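Local coordinates for protein oxaloacetate acetyl hydrolase (Cryphonectria parasitica, PDB 3LYE) that is an enzyme of the phosphoenolpyruvate phosphomutase family, built on a TIM-barrel fold and found here as an assembly of four chains, at residues 13-18 and 88-93; 179-184 and 211-216. All blocks are in the same frame, centred on the assembly; numbering follows the deposited sequence.

Interaction 1 (13-18 and 88-93); sequences AKKLRH and GPPLIA
Leu16 and Lys15, successive residues of helix 12-22, pack on the run-in to strand 91-94 of the TIM barrel, where the helix lies across the N-terminal ends of the strands. Leu16 CB rests on the ring of Pro90, 3.9 Å from Pro90 CB. With CG anti to the backbone nitrogen (chi1 178°), the branched end of Leu16 is carried along the incoming chain, and its CD2 reaches CG1 of Ile92 at 3.7 Å. The Leu16 and Ile92 side chains cross at about a right angle. Ile92 takes part through its longer branch, CG1 and CD1, and touches Ile166, whereas Leu91 turns away onto helix 71-82. Leu16 also touches Ala118 and Val164, so it belongs to the apolar floor of the barrel. Lys15 leaves the helix by a different route. Its CG stands beside the backbone nitrogen, and from there the chain runs fully extended, past the Pro90 ring, to the backbone of Gly88. A calcium ion sits about 4 Å from this side chain. At the tip, Lys15 NZ donates to Gly88 O over 3.0 Å, with a C=O...N angle of 135° and the nitrogen tilted 30° out of the carbonyl plane.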
# COMPACT_ATOMS: atom_id res chain seq x y z
N ALA A 13 -13.11 -14.76 13.81
CA ALA A 13 -13.43 -16.08 13.26
C ALA A 13 -14.10 -16.97 14.31
O ALA A 13 -15.09 -17.65 14.05
CB ALA A 13 -12.22 -16.75 12.70
N LYS A 14 -13.52 -16.99 15.49
CA LYS A 14 -14.06 -17.78 16.59
C LYS A 14 -15.49 -17.29 16.92
O LYS A 14 -16.42 -18.08 17.14
CB LYS A 14 -13.14 -17.74 17.83
CG LYS A 14 -13.52 -18.72 18.90
CD LYS A 14 -12.79 -18.47 20.19
CE LYS A 14 -13.46 -19.24 21.31
NZ LYS A 14 -13.19 -18.67 22.66
N LYS A 15 -15.69 -15.98 16.92
CA LYS A 15 -17.02 -15.44 17.21
C LYS A 15 -18.06 -15.81 16.17
O LYS A 15 -19.20 -16.12 16.51
CB LYS A 15 -16.97 -13.94 17.32
CG LYS A 15 -16.21 -13.45 18.46
CD LYS A 15 -16.06 -11.94 18.34
CE LYS A 15 -15.35 -11.41 19.52
NZ LYS A 15 -15.36 -9.94 19.54
N LEU A 16 -17.70 -15.73 14.91
CA LEU A 16 -18.64 -16.06 13.86
C LEU A 16 -18.95 -17.56 13.91
O LEU A 16 -20.09 -17.98 13.75
CB LEU A 16 -18.08 -15.69 12.50
CG LEU A 16 -18.96 -16.03 11.32
CD1 LEU A 16 -20.30 -15.31 11.37
CD2 LEU A 16 -18.21 -15.74 10.02
N ARG A 17 -17.93 -18.36 14.14
CA ARG A 17 -18.13 -19.80 14.19
C ARG A 17 -19.06 -20.13 15.35
O ARG A 17 -19.89 -21.03 15.23
CB ARG A 17 -16.81 -20.55 14.30
CG ARG A 17 -17.06 -22.03 14.31
CD ARG A 17 -15.88 -22.80 13.93
NE ARG A 17 -15.43 -22.51 12.58
CZ ARG A 17 -15.82 -23.16 11.49
NH1 ARG A 17 -16.74 -24.12 11.55
NH2 ARG A 17 -15.29 -22.83 10.33
N HIS A 18 -18.94 -19.41 16.47
CA HIS A 18 -19.82 -19.65 17.62
C HIS A 18 -21.28 -19.35 17.21
O HIS A 18 -22.22 -20.11 17.51
CB HIS A 18 -19.43 -18.79 18.81
CG HIS A 18 -20.44 -18.81 19.91
ND1 HIS A 18 -20.56 -19.86 20.78
CD2 HIS A 18 -21.43 -17.94 20.23
CE1 HIS A 18 -21.55 -19.64 21.61
NE2 HIS A 18 -22.10 -18.48 21.30
N GLY A 88 -14.59 -6.16 18.49
CA GLY A 88 -15.83 -5.97 17.79
C GLY A 88 -16.41 -7.12 17.02
O GLY A 88 -16.01 -8.26 17.19
N PRO A 89 -17.41 -6.82 16.19
CA PRO A 89 -18.09 -7.86 15.42
C PRO A 89 -17.29 -8.50 14.32
O PRO A 89 -16.45 -7.84 13.72
CB PRO A 89 -19.27 -7.11 14.81
CG PRO A 89 -18.87 -5.72 14.71
CD PRO A 89 -17.92 -5.48 15.88
N PRO A 90 -17.54 -9.80 14.08
CA PRO A 90 -16.82 -10.48 13.01
C PRO A 90 -17.14 -9.90 11.63
O PRO A 90 -18.24 -9.39 11.37
CB PRO A 90 -17.38 -11.93 13.08
CG PRO A 90 -18.59 -11.85 13.85
CD PRO A 90 -18.44 -10.71 14.80
N LEU A 91 -16.15 -10.01 10.75
CA LEU A 91 -16.24 -9.57 9.40
C LEU A 91 -16.16 -10.73 8.38
O LEU A 91 -15.24 -11.54 8.44
CB LEU A 91 -15.04 -8.64 9.05
CG LEU A 91 -15.09 -8.07 7.61
CD1 LEU A 91 -16.30 -7.16 7.37
CD2 LEU A 91 -13.76 -7.37 7.27
N ILE A 92 -17.19 -10.84 7.53
CA ILE A 92 -17.18 -11.78 6.43
C ILE A 92 -16.75 -10.90 5.23
O ILE A 92 -17.33 -9.82 5.05
CB ILE A 92 -18.54 -12.40 6.13
CG1 ILE A 92 -18.94 -13.30 7.29
CG2 ILE A 92 -18.48 -13.20 4.81
CD1 ILE A 92 -20.35 -13.83 7.20
N ALA A 93 -15.77 -11.34 4.43
CA ALA A 93 -15.33 -10.57 3.29
C ALA A 93 -15.37 -11.37 2.01
O ALA A 93 -15.17 -12.57 2.00
CB ALA A 93 -13.90 -10.10 3.49

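Interaction 2 (179-184 and 211-216)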
# COMPACT_ATOMS: atom_id res chain seq x y z
N GLU A 179 -27.02 -28.38 -10.97
CA GLU A 179 -25.57 -28.22 -11.00
C GLU A 179 -25.11 -27.44 -9.77
O GLU A 179 -24.11 -27.80 -9.16
CB GLU A 179 -25.13 -27.50 -12.27
CG GLU A 179 -23.64 -27.23 -12.38
CD GLU A 179 -22.81 -28.49 -12.37
OE1 GLU A 179 -21.63 -28.44 -11.99
OE2 GLU A 179 -23.33 -29.54 -12.76
N CYS A 180 -25.85 -26.40 -9.39
CA CYS A 180 -25.49 -25.61 -8.22
C CYS A 180 -25.49 -26.47 -6.98
O CYS A 180 -24.55 -26.41 -6.19
CB CYS A 180 -26.46 -24.46 -7.99
SG CYS A 180 -26.28 -23.12 -9.17
N ILE A 181 -26.53 -27.27 -6.81
CA ILE A 181 -26.65 -28.14 -5.66
C ILE A 181 -25.51 -29.16 -5.62
O ILE A 181 -24.91 -29.40 -4.57
CB ILE A 181 -28.03 -28.86 -5.66
CG1 ILE A 181 -29.18 -27.85 -5.54
CG2 ILE A 181 -28.13 -29.83 -4.52
CD1 ILE A 181 -29.03 -26.85 -4.38
N GLU A 182 -25.18 -29.74 -6.77
CA GLU A 182 -24.09 -30.73 -6.79
C GLU A 182 -22.75 -30.05 -6.48
O GLU A 182 -21.89 -30.64 -5.82
CB GLU A 182 -24.09 -31.47 -8.13
CG GLU A 182 -25.41 -32.23 -8.39
CD GLU A 182 -25.38 -33.11 -9.62
OE1 GLU A 182 -24.37 -33.07 -10.35
OE2 GLU A 182 -26.36 -33.85 -9.86
N ARG A 183 -22.56 -28.82 -6.94
CA ARG A 183 -21.31 -28.11 -6.67
C ARG A 183 -21.17 -27.78 -5.19
O ARG A 183 -20.09 -27.86 -4.63
CB ARG A 183 -21.23 -26.81 -7.45
CG ARG A 183 -20.89 -27.03 -8.87
CD ARG A 183 -20.83 -25.76 -9.71
NE ARG A 183 -20.43 -26.14 -11.05
CZ ARG A 183 -19.44 -25.63 -11.76
NH1 ARG A 183 -18.74 -24.60 -11.33
NH2 ARG A 183 -19.16 -26.13 -12.95
N LEU A 184 -22.28 -27.41 -4.58
CA LEU A 184 -22.29 -27.07 -3.17
C LEU A 184 -22.04 -28.33 -2.35
O LEU A 184 -21.28 -28.30 -1.39
CB LEU A 184 -23.58 -26.37 -2.79
CG LEU A 184 -23.72 -24.95 -3.34
CD1 LEU A 184 -25.13 -24.44 -2.98
CD2 LEU A 184 -22.66 -24.01 -2.82
N ALA A 211 -33.37 -26.57 1.79
CA ALA A 211 -33.79 -27.92 2.10
C ALA A 211 -32.92 -29.01 1.45
O ALA A 211 -32.70 -30.09 2.02
CB ALA A 211 -35.24 -28.12 1.68
N ALA A 212 -32.38 -28.72 0.27
CA ALA A 212 -31.56 -29.70 -0.43
C ALA A 212 -30.23 -29.92 0.24
O ALA A 212 -29.66 -31.02 0.15
CB ALA A 212 -31.32 -29.25 -1.84
N LEU A 213 -29.71 -28.88 0.87
CA LEU A 213 -28.42 -28.97 1.55
C LEU A 213 -28.51 -29.15 3.06
O LEU A 213 -27.51 -29.42 3.71
CB LEU A 213 -27.56 -27.74 1.19
CG LEU A 213 -27.11 -27.99 -0.25
CD1 LEU A 213 -26.92 -26.74 -1.03
CD2 LEU A 213 -25.86 -28.87 -0.24
N ALA A 214 -29.71 -29.04 3.63
CA ALA A 214 -29.89 -29.19 5.07
C ALA A 214 -29.24 -30.50 5.54
O ALA A 214 -29.40 -31.54 4.89
CB ALA A 214 -31.35 -29.22 5.41
N PRO A 215 -28.61 -30.49 6.72
CA PRO A 215 -28.45 -29.40 7.67
C PRO A 215 -27.24 -28.49 7.45
O PRO A 215 -26.94 -27.68 8.31
CB PRO A 215 -28.25 -30.15 8.98
CG PRO A 215 -27.49 -31.35 8.58
CD PRO A 215 -28.04 -31.75 7.23
N TRP A 216 -26.56 -28.61 6.32
CA TRP A 216 -25.39 -27.77 6.06
C TRP A 216 -25.92 -26.37 5.86
O TRP A 216 -26.82 -26.16 5.04
CB TRP A 216 -24.64 -28.30 4.86
CG TRP A 216 -23.31 -27.69 4.58
CD1 TRP A 216 -22.20 -27.72 5.37
CD2 TRP A 216 -22.93 -27.03 3.39
NE1 TRP A 216 -21.16 -27.09 4.75
CE2 TRP A 216 -21.57 -26.66 3.52
CE3 TRP A 216 -23.60 -26.70 2.21
CZ2 TRP A 216 -20.88 -26.00 2.52
CZ3 TRP A 216 -22.92 -26.10 1.21
CH2 TRP A 216 -21.57 -25.71 1.37
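Leu213, at the end of helix 203-213, sets its CD1 methyl against both Ile181 and Leu184 of helix 177-189; the two helices are neighbours on the outer wall of the TIM barrel. Against Leu184 it crosses at about a right angle, and the two CD1 methyls meet closely, 3.5 Å apart; Leu213 CD1 also lies 3.8 Å from Leu184 CB. Against Ile181 the chains instead slide past each other in opposite directions, with 4.0 Å between Ile181 CD1 and Leu213 CD1. Ile181 CG1 stands beside the backbone nitrogen (chi1 -63°), and a second bend (chi2 -51°) turns CD1 toward Ala212 CB. Ile181 and Leu184 also touch Leu197 of strand 194-197, so helix 177-189 carries the contact down to the sheet. After helix 203-213 a cis peptide precedes Pro215 and the chain doubles back, Trp216 N donating to Leu213 O at 2.9 Å. This places the indole beside Leu184, its NE1 hydrogen-bonded to Ala192 O. The six-membered ring approaches through its CZ3–CH2 side: Trp216 CZ3 lies 4.1 Å from Leu184 CB, and both CZ3 and CH2 are 3.8 Å from Leu184 O, which the ring meets obliquely.

From the N terminus, helix 12-22 comes first, and interaction 1 brings it against the start of strand 91-94, the third strand in chain order, closing a loop that contains strands 27-32 and 49-51. The chain then continues through strands 119-122 and 164-169 before interaction 2 opens. That contact closes a much shorter loop, 26 residues between its segments, that contains strand 194-197. The loops follow one another, neither nesting nor crossing. The centres of interactions 1 and 2 are about 23 Å apart and the nearest atoms of interactions 1 and 2 about 9 Å apart, without touching. Interaction 1 thus ties the N-terminal helix to the barrel floor, while interaction 2 joins consecutive beta-alpha units on the outside.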